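Local coordinates for putative efflux transporter (Bacteroides eggerthii, PDB 4L8J), which probably serves as the periplasmic adaptor (membrane-fusion) subunit of a HlyD-family efflux or secretion system, at residues T185-F190 with G195-A200; Y177-K182 with I215-I220; Q60-I65 with E154-L159. One frame throughout, in Å; residues are numbered along the deposited sequence. Where two conformers were deposited one is given.

Contact 1. Residues T185-F190 with G195-A200; sequences TFKVEF and GTVFNA
Val188 and Phe198 exchange both of their backbone hydrogen bonds across a beta hairpin of the six-stranded barrel, formed by strand 185-190 and strand 198-205. Val188 N lies 2.8 Å from Phe198 O in an almost straight bond (175° at the hydrogen), and Phe198 N returns the bond to Val188 O. The next pair, Lys187 and Asn199, is non-hydrogen-bonded; in one of two deposited lysine conformers the chain, bent at chi2 and chi4, brings NZ within 2.7 Å of Asn199 OD1, a bond therefore doubtful as a permanent link. The Val197 and Lys187 side chains cross at about a right angle, CG1 of Val197 meeting CB of Lys187 at 3.6 Å.

Toward the turn, Glu189 holds CG opposite its backbone N (chi1 -170°) and runs on extended, so that OE2 accepts a bond from Gly195 N at 2.6 Å through its anti lone pair. Shortening Glu189 to an alanine would probably leave Gly195 N without this acceptor and the connecting loop freer to move. A water accepts from Phe190 N and donates to Thr196 O, linking the end of strand 185-190 to the loop that leads into the second strand.

Val188, Phe198 and Ala200 turn to the same face of the sheet, Val188 CG2 resting 3.9 Å from Ala200 CB. Phe198 CD2 comes to the edge of the Phe190 ring, while Val188 CG1 sits 3.8 Å above the centre of one face of that ring. Further out, Tyr231 and Phe226 meet Phe198 edge-to-face, and Asn199 ND2 is held by Asp222 O.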
ATOM      1  N   THR A 185      -3.750  21.028 -15.866  1.00 26.75           N
ATOM      2  CA  THR A 185      -4.408  21.505 -17.092  1.00 26.80           C
ATOM      3  C   THR A 185      -5.898  21.790 -16.847  1.00 30.46           C
ATOM      4  O   THR A 185      -6.481  21.256 -15.913  1.00 30.23           O
ATOM      5  CB  THR A 185      -4.227  20.494 -18.259  1.00 30.30           C
ATOM      6  OG1 THR A 185      -4.906  19.283 -17.945  1.00 35.04           O
ATOM      7  CG2 THR A 185      -2.744  20.223 -18.598  1.00 28.74           C
ATOM      8  N   PHE A 186      -6.497  22.633 -17.690  1.00 28.02           N
ATOM      9  CA  PHE A 186      -7.917  23.006 -17.653  1.00 27.51           C
ATOM     10  C   PHE A 186      -8.504  22.799 -19.014  1.00 33.31           C
ATOM     11  O   PHE A 186      -7.968  23.326 -19.993  1.00 34.72           O
ATOM     12  CB  PHE A 186      -8.125  24.480 -17.218  1.00 28.71           C
ATOM     13  CG  PHE A 186      -7.436  24.896 -15.943  1.00 30.46           C
ATOM     14  CD1 PHE A 186      -6.107  25.296 -15.950  1.00 32.47           C
ATOM     15  CD2 PHE A 186      -8.114  24.878 -14.728  1.00 32.30           C
ATOM     16  CE1 PHE A 186      -5.470  25.684 -14.766  1.00 33.20           C
ATOM     17  CE2 PHE A 186      -7.483  25.281 -13.548  1.00 33.37           C
ATOM     18  CZ  PHE A 186      -6.168  25.673 -13.574  1.00 32.24           C
ATOM     19  N   LYS A 187      -9.590  22.024 -19.082  1.00 29.01           N
ATOM     20  CA  LYS A 187     -10.316  21.759 -20.326  0.50 28.88           C
ATOM     21  C   LYS A 187     -11.767  22.161 -20.109  1.00 32.40           C
ATOM     22  O   LYS A 187     -12.373  21.753 -19.113  1.00 29.57           O
ATOM     23  CB  LYS A 187     -10.191  20.286 -20.763  0.50 30.64           C
ATOM     24  CG  LYS A 187      -8.758  19.767 -20.929  0.50 46.72           C
ATOM     25  CD  LYS A 187      -8.147  20.069 -22.292  0.50 53.65           C
ATOM     26  CE  LYS A 187      -6.707  19.609 -22.387  0.50 49.22           C
ATOM     27  NZ  LYS A 187      -5.772  20.625 -21.838  0.50 50.35           N
ATOM     28  N   VAL A 188     -12.300  23.001 -21.007  1.00 30.39           N
ATOM     29  CA  VAL A 188     -13.666  23.521 -20.922  1.00 30.08           C
ATOM     30  C   VAL A 188     -14.597  22.887 -21.933  1.00 34.70           C
ATOM     31  O   VAL A 188     -14.303  22.822 -23.124  1.00 35.25           O
ATOM     32  CB  VAL A 188     -13.681  25.066 -21.090  1.00 32.59           C
ATOM     33  CG1 VAL A 188     -15.117  25.633 -21.090  1.00 32.58           C
ATOM     34  CG2 VAL A 188     -12.844  25.726 -20.013  1.00 31.16           C
ATOM     35  N   GLU A 189     -15.761  22.522 -21.446  1.00 31.41           N
ATOM     36  CA  GLU A 189     -16.859  22.051 -22.265  1.00 32.08           C
ATOM     37  C   GLU A 189     -18.074  22.949 -21.962  1.00 33.60           C
ATOM     38  O   GLU A 189     -18.533  22.961 -20.824  1.00 30.35           O
ATOM     39  CB  GLU A 189     -17.139  20.558 -22.003  1.00 32.86           C
ATOM     40  CG  GLU A 189     -18.112  19.978 -23.031  1.00 41.88           C
ATOM     41  CD  GLU A 189     -18.611  18.572 -22.751  1.00 55.93           C
ATOM     42  OE1 GLU A 189     -18.478  18.095 -21.601  1.00 54.66           O
ATOM     43  OE2 GLU A 189     -19.154  17.952 -23.689  1.00 52.11           O
ATOM     44  N   PHE A 190     -18.527  23.764 -22.951  1.00 32.31           N
ATOM     45  CA  PHE A 190     -19.682  24.654 -22.755  1.00 32.25           C
ATOM     46  C   PHE A 190     -20.978  23.854 -22.821  1.00 37.84           C
ATOM     47  O   PHE A 190     -21.117  22.972 -23.689  1.00 34.91           O
ATOM     48  CB  PHE A 190     -19.705  25.802 -23.781  1.00 33.78           C
ATOM     49  CG  PHE A 190     -18.506  26.714 -23.693  1.00 34.88           C
ATOM     50  CD1 PHE A 190     -18.471  27.755 -22.774  1.00 37.47           C
ATOM     51  CD2 PHE A 190     -17.404  26.525 -24.520  1.00 35.41           C
ATOM     52  CE1 PHE A 190     -17.363  28.594 -22.692  1.00 37.79           C
ATOM     53  CE2 PHE A 190     -16.288  27.356 -24.421  1.00 38.25           C
ATOM     54  CZ  PHE A 190     -16.278  28.389 -23.516  1.00 36.37           C
ATOM     55  N   GLY A 195     -19.929  18.210 -26.184  1.00 45.08           N
ATOM     56  CA  GLY A 195     -19.198  17.294 -27.053  1.00 45.34           C
ATOM     57  C   GLY A 195     -17.864  17.815 -27.545  1.00 50.37           C
ATOM     58  O   GLY A 195     -17.018  17.029 -27.989  1.00 50.24           O
ATOM     59  N   THR A 196     -17.667  19.145 -27.503  1.00 46.87           N
ATOM     60  CA  THR A 196     -16.401  19.733 -27.941  1.00 46.07           C
ATOM     61  C   THR A 196     -15.717  20.364 -26.718  1.00 46.09           C
ATOM     62  O   THR A 196     -16.308  21.155 -25.971  1.00 44.83           O
ATOM     63  CB  THR A 196     -16.554  20.660 -29.169  1.00 59.88           C
ATOM     64  OG1 THR A 196     -15.337  21.389 -29.376  1.00 61.60           O
ATOM     65  CG2 THR A 196     -17.722  21.603 -29.065  1.00 60.73           C
ATOM     66  N   VAL A 197     -14.468  19.967 -26.517  1.00 40.02           N
ATOM     67  CA  VAL A 197     -13.651  20.361 -25.386  1.00 38.72           C
ATOM     68  C   VAL A 197     -12.568  21.325 -25.856  1.00 43.02           C
ATOM     69  O   VAL A 197     -11.924  21.085 -26.883  1.00 44.68           O
ATOM     70  CB  VAL A 197     -13.093  19.059 -24.745  1.00 41.96           C
ATOM     71  CG1 VAL A 197     -11.964  19.333 -23.767  1.00 41.70           C
ATOM     72  CG2 VAL A 197     -14.206  18.260 -24.080  1.00 41.13           C
ATOM     73  N   PHE A 198     -12.389  22.431 -25.120  1.00 36.67           N
ATOM     74  CA  PHE A 198     -11.394  23.437 -25.440  1.00 35.54           C
ATOM     75  C   PHE A 198     -10.353  23.576 -24.338  1.00 38.33           C
ATOM     76  O   PHE A 198     -10.708  23.635 -23.163  1.00 37.53           O
ATOM     77  CB  PHE A 198     -12.058  24.808 -25.680  1.00 37.23           C
ATOM     78  CG  PHE A 198     -13.080  24.816 -26.788  1.00 39.81           C
ATOM     79  CD1 PHE A 198     -12.695  25.022 -28.110  1.00 44.47           C
ATOM     80  CD2 PHE A 198     -14.438  24.657 -26.508  1.00 39.87           C
ATOM     81  CE1 PHE A 198     -13.655  25.052 -29.138  1.00 45.68           C
ATOM     82  CE2 PHE A 198     -15.383  24.654 -27.530  1.00 43.35           C
ATOM     83  CZ  PHE A 198     -14.990  24.864 -28.837  1.00 42.98           C
ATOM     84  N   ASN A 199      -9.080  23.694 -24.723  1.00 32.82           N
ATOM     85  CA  ASN A 199      -8.011  23.945 -23.783  1.00 32.33           C
ATOM     86  C   ASN A 199      -8.158  25.362 -23.244  1.00 35.79           C
ATOM     87  O   ASN A 199      -8.593  26.281 -23.952  1.00 35.80           O
ATOM     88  CB  ASN A 199      -6.635  23.753 -24.454  1.00 36.95           C
ATOM     89  CG  ASN A 199      -5.469  23.996 -23.517  1.00 62.15           C
ATOM     90  OD1 ASN A 199      -5.181  23.192 -22.612  1.00 56.41           O
ATOM     91  ND2 ASN A 199      -4.831  25.154 -23.658  1.00 53.27           N
ATOM     92  N   ALA A 200      -7.801  25.535 -21.987  1.00 31.17           N
ATOM     93  CA  ALA A 200      -7.869  26.827 -21.355  1.00 31.45           C
ATOM     94  C   ALA A 200      -6.624  27.009 -20.548  1.00 35.76           C
ATOM     95  O   ALA A 200      -6.026  26.019 -20.128  1.00 35.66           O
ATOM     96  CB  ALA A 200      -9.111  26.918 -20.467  1.00 32.32           C
TER
HETATM   97  O   HOH W   1      -4.553  24.194 -19.422  1.00 41.28           O
HETATM   98  O   HOH W   2     -17.980  23.186 -25.652  1.00 36.65           O

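Contact 2. Residues Y177-K182 with I215-I220; sequences YLLRAK and IPVTII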
ATOM      1  N   TYR A 177      -4.115  21.950  -3.407  1.00 30.17           N
ATOM      2  CA  TYR A 177      -2.958  21.145  -3.859  1.00 31.17           C
ATOM      3  C   TYR A 177      -3.092  20.760  -5.340  1.00 34.14           C
ATOM      4  O   TYR A 177      -2.085  20.675  -6.044  1.00 34.66           O
ATOM      5  CB  TYR A 177      -2.765  19.901  -2.977  1.00 32.58           C
ATOM      6  CG  TYR A 177      -3.790  18.803  -3.160  1.00 34.42           C
ATOM      7  CD1 TYR A 177      -5.048  18.891  -2.571  1.00 35.89           C
ATOM      8  CD2 TYR A 177      -3.475  17.638  -3.848  1.00 35.61           C
ATOM      9  CE1 TYR A 177      -5.994  17.878  -2.724  1.00 36.55           C
ATOM     10  CE2 TYR A 177      -4.407  16.608  -3.990  1.00 37.09           C
ATOM     11  CZ  TYR A 177      -5.672  16.739  -3.438  1.00 43.77           C
ATOM     12  OH  TYR A 177      -6.608  15.733  -3.569  1.00 45.87           O
ATOM     13  N   LEU A 178      -4.339  20.585  -5.826  1.00 28.91           N
ATOM     14  CA  LEU A 178      -4.556  20.252  -7.229  1.00 28.97           C
ATOM     15  C   LEU A 178      -4.283  21.462  -8.102  1.00 32.69           C
ATOM     16  O   LEU A 178      -3.727  21.284  -9.176  1.00 32.74           O
ATOM     17  CB  LEU A 178      -5.956  19.652  -7.499  1.00 29.03           C
ATOM     18  CG  LEU A 178      -6.245  18.331  -6.745  1.00 34.33           C
ATOM     19  CD1 LEU A 178      -7.719  17.954  -6.817  1.00 33.99           C
ATOM     20  CD2 LEU A 178      -5.350  17.199  -7.220  1.00 36.98           C
ATOM     21  N   LEU A 179      -4.629  22.686  -7.642  1.00 29.33           N
ATOM     22  CA  LEU A 179      -4.342  23.910  -8.394  1.00 29.20           C
ATOM     23  C   LEU A 179      -2.844  24.229  -8.404  1.00 35.00           C
ATOM     24  O   LEU A 179      -2.353  24.798  -9.370  1.00 35.28           O
ATOM     25  CB  LEU A 179      -5.097  25.115  -7.831  1.00 29.08           C
ATOM     26  CG  LEU A 179      -6.602  25.168  -8.112  1.00 34.43           C
ATOM     27  CD1 LEU A 179      -7.274  26.190  -7.202  1.00 33.98           C
ATOM     28  CD2 LEU A 179      -6.883  25.524  -9.575  1.00 35.89           C
ATOM     29  N   ARG A 180      -2.131  23.879  -7.326  1.00 30.80           N
ATOM     30  CA  ARG A 180      -0.700  24.119  -7.206  1.00 31.45           C
ATOM     31  C   ARG A 180       0.143  23.062  -7.968  1.00 38.57           C
ATOM     32  O   ARG A 180       1.308  23.328  -8.241  1.00 38.90           O
ATOM     33  CB  ARG A 180      -0.282  24.127  -5.727  1.00 30.25           C
ATOM     34  CG  ARG A 180      -0.674  25.391  -4.985  1.00 38.89           C
ATOM     35  CD  ARG A 180      -0.456  25.224  -3.498  1.00 42.10           C
ATOM     36  NE  ARG A 180      -0.481  26.514  -2.801  1.00 51.68           N
ATOM     37  CZ  ARG A 180      -0.375  26.668  -1.481  1.00 69.07           C
ATOM     38  NH1 ARG A 180      -0.267  25.600  -0.681  1.00 45.15           N
ATOM     39  NH2 ARG A 180      -0.394  27.884  -0.945  1.00 55.51           N
ATOM     40  N   ALA A 181      -0.411  21.866  -8.274  1.00 35.69           N
ATOM     41  CA  ALA A 181       0.351  20.825  -8.967  1.00 35.08           C
ATOM     42  C   ALA A 181       0.940  21.358 -10.264  1.00 39.14           C
ATOM     43  O   ALA A 181       0.281  22.097 -11.004  1.00 34.82           O
ATOM     44  CB  ALA A 181      -0.511  19.604  -9.250  1.00 35.66           C
ATOM     45  N   LYS A 182       2.224  21.015 -10.509  1.00 38.39           N
ATOM     46  CA  LYS A 182       2.947  21.438 -11.704  1.00 37.60           C
ATOM     47  C   LYS A 182       2.244  20.929 -12.941  1.00 38.97           C
ATOM     48  O   LYS A 182       1.795  19.768 -13.000  1.00 37.77           O
ATOM     49  CB  LYS A 182       4.405  20.920 -11.676  1.00 39.84           C
ATOM     50  N   ILE A 215     -11.784  28.811  -3.497  1.00 30.59           N
ATOM     51  CA  ILE A 215     -10.736  29.470  -4.285  1.00 28.54           C
ATOM     52  C   ILE A 215     -11.330  29.972  -5.600  1.00 28.66           C
ATOM     53  O   ILE A 215     -11.537  29.163  -6.496  1.00 27.37           O
ATOM     54  CB  ILE A 215      -9.514  28.533  -4.530  1.00 30.85           C
ATOM     55  CG1 ILE A 215      -8.987  27.937  -3.210  1.00 31.65           C
ATOM     56  CG2 ILE A 215      -8.367  29.259  -5.311  1.00 30.22           C
ATOM     57  CD1 ILE A 215      -8.333  26.591  -3.409  1.00 35.62           C
ATOM     58  N   PRO A 216     -11.611  31.286  -5.732  1.00 26.11           N
ATOM     59  CA  PRO A 216     -12.083  31.808  -7.035  1.00 26.93           C
ATOM     60  C   PRO A 216     -10.935  31.736  -8.050  1.00 30.07           C
ATOM     61  O   PRO A 216      -9.792  32.154  -7.767  1.00 29.30           O
ATOM     62  CB  PRO A 216     -12.516  33.263  -6.742  1.00 29.45           C
ATOM     63  CG  PRO A 216     -12.299  33.490  -5.247  1.00 33.12           C
ATOM     64  CD  PRO A 216     -11.432  32.362  -4.731  1.00 28.07           C
ATOM     65  N   VAL A 217     -11.223  31.117  -9.191  1.00 24.58           N
ATOM     66  CA  VAL A 217     -10.264  30.886 -10.269  1.00 24.60           C
ATOM     67  C   VAL A 217     -10.777  31.557 -11.536  1.00 29.57           C
ATOM     68  O   VAL A 217     -11.951  31.426 -11.861  1.00 28.85           O
ATOM     69  CB  VAL A 217     -10.028  29.364 -10.530  1.00 28.35           C
ATOM     70  CG1 VAL A 217      -8.946  29.152 -11.601  1.00 28.75           C
ATOM     71  CG2 VAL A 217      -9.651  28.594  -9.254  1.00 27.17           C
ATOM     72  N   THR A 218      -9.880  32.171 -12.302  1.00 27.44           N
ATOM     73  CA  THR A 218     -10.196  32.699 -13.626  1.00 28.26           C
ATOM     74  C   THR A 218      -9.311  31.981 -14.632  1.00 30.28           C
ATOM     75  O   THR A 218      -8.108  31.873 -14.429  1.00 28.40           O
ATOM     76  CB  THR A 218     -10.074  34.232 -13.707  1.00 36.94           C
ATOM     77  OG1 THR A 218     -10.918  34.787 -12.710  1.00 43.35           O
ATOM     78  CG2 THR A 218     -10.555  34.767 -15.047  1.00 37.95           C
ATOM     79  N   ILE A 219      -9.919  31.471 -15.706  1.00 26.52           N
ATOM     80  CA  ILE A 219      -9.205  30.807 -16.773  1.00 26.23           C
ATOM     81  C   ILE A 219      -9.578  31.514 -18.090  1.00 31.54           C
ATOM     82  O   ILE A 219     -10.601  32.197 -18.143  1.00 29.27           O
ATOM     83  CB  ILE A 219      -9.451  29.275 -16.825  1.00 28.82           C
ATOM     84  CG1 ILE A 219     -10.959  28.938 -17.036  1.00 29.94           C
ATOM     85  CG2 ILE A 219      -8.865  28.564 -15.591  1.00 28.28           C
ATOM     86  CD1 ILE A 219     -11.236  27.427 -17.367  1.00 28.09           C
ATOM     87  N   ILE A 220      -8.737  31.366 -19.131  1.00 30.17           N
ATOM     88  CA  ILE A 220      -8.979  31.950 -20.453  1.00 30.87           C
ATOM     89  C   ILE A 220      -8.867  30.850 -21.507  1.00 34.68           C
ATOM     90  O   ILE A 220      -7.952  30.020 -21.452  1.00 34.38           O
ATOM     91  CB  ILE A 220      -8.042  33.148 -20.755  1.00 34.64           C
ATOM     92  CG1 ILE A 220      -8.242  34.265 -19.731  1.00 34.94           C
ATOM     93  CG2 ILE A 220      -8.260  33.700 -22.192  1.00 36.72           C
ATOM     94  CD1 ILE A 220      -7.077  35.214 -19.664  1.00 47.08           C
TER
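Backbone hydrogen bonds tie Ile215 to Val171 and Val217 to Phe169, fixing in the barrel wall the two strand residues that receive Leu179 from helix 176-180. No polar bond crosses between the helix and strand 215-221 here; the contact is a small apolar one at one end of the six-stranded antiparallel barrel, where a short helix lies across the opening, as in other membrane-fusion proteins. Leu179 alone carries the helix side. Its CG stands anti to the carbonyl carbon (chi1 -74°), and with chi2 at 165° this sets the two methyls against the strand. Ile215 and Val217, two positions apart, both direct their side chains at the helix, while the intervening Pro216 turns away.

The side chains approach tip to tip. Leu179 CD1 lies 3.8 Å from Ile215 CG2, and Val217 CG2 fits against both leucine methyls. Phe186, from strand 185-190, also packs on Leu179, so the leucine joins different parts of the barrel wall.

Polar bonds also tie the helix to its surroundings: Leu178 O is hydrogen-bonded to Ser245 OG, and Arg180 NH2 forms a salt bridge with Asp207. Between the methyls of Leu179, Val217 CG2 is nearly equidistant, at 4.0 Å from CD1 and 4.1 Å from CD2.

Contact 3. Residues Q60-I65 with E154-L159; sequences QLIAAI and EGIVRL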
ATOM      1  N   GLN A  60     -10.369  49.413 -37.432  1.00 41.32           N
ATOM      2  CA  GLN A  60     -11.465  49.379 -38.412  1.00 40.90           C
ATOM      3  C   GLN A  60     -12.398  50.580 -38.230  1.00 42.42           C
ATOM      4  O   GLN A  60     -12.635  50.998 -37.095  1.00 40.50           O
ATOM      5  CB  GLN A  60     -12.250  48.080 -38.286  1.00 41.89           C
ATOM      6  CG  GLN A  60     -13.280  47.845 -39.390  1.00 43.28           C
ATOM      7  CD  GLN A  60     -13.840  46.457 -39.371  1.00 45.17           C
ATOM      8  OE1 GLN A  60     -13.257  45.521 -38.815  1.00 42.86           O
ATOM      9  NE2 GLN A  60     -14.946  46.274 -40.058  1.00 36.53           N
ATOM     10  N   LEU A  61     -12.928  51.124 -39.348  1.00 38.80           N
ATOM     11  CA  LEU A  61     -13.831  52.269 -39.304  1.00 38.06           C
ATOM     12  C   LEU A  61     -15.177  51.893 -38.659  1.00 41.31           C
ATOM     13  O   LEU A  61     -15.767  50.885 -39.002  1.00 40.78           O
ATOM     14  CB  LEU A  61     -14.054  52.851 -40.728  1.00 38.80           C
ATOM     15  CG  LEU A  61     -14.899  54.128 -40.854  1.00 41.70           C
ATOM     16  CD1 LEU A  61     -14.229  55.316 -40.183  1.00 41.11           C
ATOM     17  CD2 LEU A  61     -15.152  54.458 -42.301  1.00 42.25           C
ATOM     18  N   ILE A  62     -15.622  52.698 -37.695  1.00 38.89           N
ATOM     19  CA  ILE A  62     -16.922  52.536 -37.023  1.00 38.25           C
ATOM     20  C   ILE A  62     -17.894  53.542 -37.597  1.00 41.81           C
ATOM     21  O   ILE A  62     -19.038  53.207 -37.899  1.00 42.17           O
ATOM     22  CB  ILE A  62     -16.784  52.734 -35.476  1.00 40.00           C
ATOM     23  CG1 ILE A  62     -15.851  51.674 -34.838  1.00 38.16           C
ATOM     24  CG2 ILE A  62     -18.192  52.770 -34.809  1.00 40.54           C
ATOM     25  CD1 ILE A  62     -16.404  50.256 -34.879  1.00 36.13           C
ATOM     26  N   ALA A  63     -17.435  54.802 -37.715  1.00 38.26           N
ATOM     27  CA  ALA A  63     -18.269  55.898 -38.196  1.00 40.13           C
ATOM     28  C   ALA A  63     -17.407  57.052 -38.639  1.00 44.50           C
ATOM     29  O   ALA A  63     -16.268  57.160 -38.203  1.00 44.24           O
ATOM     30  CB  ALA A  63     -19.240  56.357 -37.103  1.00 40.76           C
ATOM     31  N   ALA A  64     -17.937  57.905 -39.521  1.00 42.39           N
ATOM     32  CA  ALA A  64     -17.219  59.105 -39.959  1.00 42.29           C
ATOM     33  C   ALA A  64     -18.164  60.276 -40.006  1.00 47.43           C
ATOM     34  O   ALA A  64     -19.322  60.108 -40.385  1.00 46.12           O
ATOM     35  CB  ALA A  64     -16.583  58.896 -41.330  1.00 43.22           C
ATOM     36  N   ILE A  65     -17.680  61.466 -39.604  1.00 45.20           N
ATOM     37  CA  ILE A  65     -18.468  62.709 -39.696  1.00 44.72           C
ATOM     38  C   ILE A  65     -18.005  63.452 -40.946  1.00 49.10           C
ATOM     39  O   ILE A  65     -16.894  63.189 -41.427  1.00 48.33           O
ATOM     40  CB  ILE A  65     -18.423  63.608 -38.418  1.00 46.79           C
ATOM     41  CG1 ILE A  65     -17.004  64.087 -38.091  1.00 46.52           C
ATOM     42  CG2 ILE A  65     -19.090  62.937 -37.210  1.00 45.44           C
ATOM     43  CD1 ILE A  65     -16.925  65.500 -37.519  1.00 52.81           C
ATOM     44  N   GLU A 154     -20.644  61.913 -27.318  1.00 60.70           N
ATOM     45  CA  GLU A 154     -21.953  61.308 -27.578  1.00 61.35           C
ATOM     46  C   GLU A 154     -21.742  59.875 -28.097  1.00 65.86           C
ATOM     47  O   GLU A 154     -21.017  59.683 -29.080  1.00 66.21           O
ATOM     48  CB  GLU A 154     -22.747  62.159 -28.580  1.00 63.63           C
ATOM     49  CG  GLU A 154     -24.213  61.776 -28.708  1.00 71.37           C
ATOM     50  CD  GLU A 154     -25.079  62.736 -29.504  1.00 92.91           C
ATOM     51  OE1 GLU A 154     -24.664  63.903 -29.698  1.00 86.81           O
ATOM     52  OE2 GLU A 154     -26.198  62.331 -29.894  1.00 87.01           O
ATOM     53  N   GLY A 155     -22.329  58.898 -27.402  1.00 60.48           N
ATOM     54  CA  GLY A 155     -22.224  57.485 -27.747  1.00 58.78           C
ATOM     55  C   GLY A 155     -22.613  57.192 -29.184  1.00 59.61           C
ATOM     56  O   GLY A 155     -23.674  57.630 -29.639  1.00 59.80           O
ATOM     57  N   ILE A 156     -21.725  56.500 -29.922  1.00 52.42           N
ATOM     58  CA  ILE A 156     -21.987  56.156 -31.322  1.00 50.89           C
ATOM     59  C   ILE A 156     -22.361  54.660 -31.374  1.00 52.62           C
ATOM     60  O   ILE A 156     -23.383  54.300 -31.951  1.00 52.89           O
ATOM     61  CB  ILE A 156     -20.790  56.546 -32.228  1.00 51.72           C
ATOM     62  CG1 ILE A 156     -20.440  58.071 -32.119  1.00 50.94           C
ATOM     63  CG2 ILE A 156     -20.986  56.089 -33.681  1.00 51.25           C
ATOM     64  CD1 ILE A 156     -21.503  59.119 -32.552  1.00 53.04           C
ATOM     65  N   VAL A 157     -21.530  53.810 -30.761  1.00 47.86           N
ATOM     66  CA  VAL A 157     -21.740  52.378 -30.621  1.00 47.01           C
ATOM     67  C   VAL A 157     -21.216  51.918 -29.253  1.00 53.52           C
ATOM     68  O   VAL A 157     -20.380  52.595 -28.644  1.00 51.77           O
ATOM     69  CB  VAL A 157     -21.105  51.492 -31.752  1.00 49.38           C
ATOM     70  CG1 VAL A 157     -21.686  51.775 -33.138  1.00 48.94           C
ATOM     71  CG2 VAL A 157     -19.570  51.523 -31.735  1.00 47.96           C
ATOM     72  N   ARG A 158     -21.671  50.730 -28.824  1.00 51.89           N
ATOM     73  CA  ARG A 158     -21.218  50.007 -27.636  1.00 50.87           C
ATOM     74  C   ARG A 158     -20.476  48.812 -28.174  1.00 50.88           C
ATOM     75  O   ARG A 158     -21.066  48.009 -28.885  1.00 51.02           O
ATOM     76  CB  ARG A 158     -22.398  49.622 -26.715  1.00 53.91           C
ATOM     77  CG  ARG A 158     -23.140  50.851 -26.190  1.00 73.01           C
ATOM     78  CD  ARG A 158     -24.438  50.537 -25.480  1.00 87.97           C
ATOM     79  NE  ARG A 158     -24.986  51.749 -24.867  1.00 97.87           N
ATOM     80  CZ  ARG A 158     -26.024  51.773 -24.040  1.00112.75           C
ATOM     81  NH1 ARG A 158     -26.641  50.646 -23.705  1.00 98.18           N
ATOM     82  NH2 ARG A 158     -26.451  52.924 -23.535  1.00 99.77           N
ATOM     83  N   LEU A 159     -19.161  48.777 -27.960  1.00 45.10           N
ATOM     84  CA  LEU A 159     -18.252  47.748 -28.436  1.00 44.08           C
ATOM     85  C   LEU A 159     -17.779  46.863 -27.255  1.00 50.77           C
ATOM     86  O   LEU A 159     -17.235  47.393 -26.276  1.00 50.06           O
ATOM     87  CB  LEU A 159     -17.043  48.437 -29.119  1.00 43.25           C
ATOM     88  CG  LEU A 159     -15.924  47.531 -29.680  1.00 46.62           C
ATOM     89  CD1 LEU A 159     -16.364  46.815 -30.940  1.00 46.81           C
ATOM     90  CD2 LEU A 159     -14.659  48.316 -29.958  1.00 46.35           C
TER
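The hydrophobic core of a barrel-sandwich hybrid domain, the fold shared with lipoyl and biotinyl carriers, is seen here where Ile62 and Ala63 of one sheet face Ile156 and Val157 of the other. Strands 61-65 and 155-161 belong to different four-stranded sheets and run antiparallel to each other; the axes of residues 61-65 and 155-159 lie 7.9 Å apart at an angle of 177°. That spacing excludes backbone pairing, and the space is filled by side chains from both sheets.

Ile62 and Ala63 both face Leu131 of strand 130-132 in a classic beta bulge. With Ile62 kinked at psi -47°, two consecutive side chains turn inward instead of alternating. Ile156 has a similar kink and likewise points inward together with Val157.

The touching is done by methyls. Ile62 CG2 approaches Val157 obliquely, 3.6 Å from CG2 and 4.0 Å from CG1. This Val157 CG2 occupies the position between the backbone N and the carbonyl carbon, with CG1 at chi1 -63°, so both branches confront the isoleucine. Beside them Ala63 CB meets Ile156 CG2 at 3.9 Å, the small side chain accommodating the branched one. Leu37 and Ile139 also touch both Ile62 and Val157, and Phe39 packs on Ala63 and Ile156.

No hydrogen bond joins the two segments: the sheets are held together here by dispersion and the exclusion of water, with cohesion resting on how closely the methyls fit.

How the contacts relate
From the N terminus, contact 3 comes first: strand 61-65 leads into helices 68-95 and 102-127, and the chain returns at 154-159, closing a long loop that holds the helical hairpin at the barrel-sandwich domain. The chain then returns to the barrel, which strand 20-29 began. Contact 2 opens at helix 176-180, and contact 1 opens and closes inside its loop as a beta hairpin before strand 215-221 completes the outer closure. Contacts 1 and 2 touch: strands 198-205 and 215-221 are neighbours, and Ile219 CD1 lies 3.5 Å from Val188 CG2. Contact 3 precedes both in series, its nearest atoms about 17 Å from contact 2 and about 19 Å from contact 1.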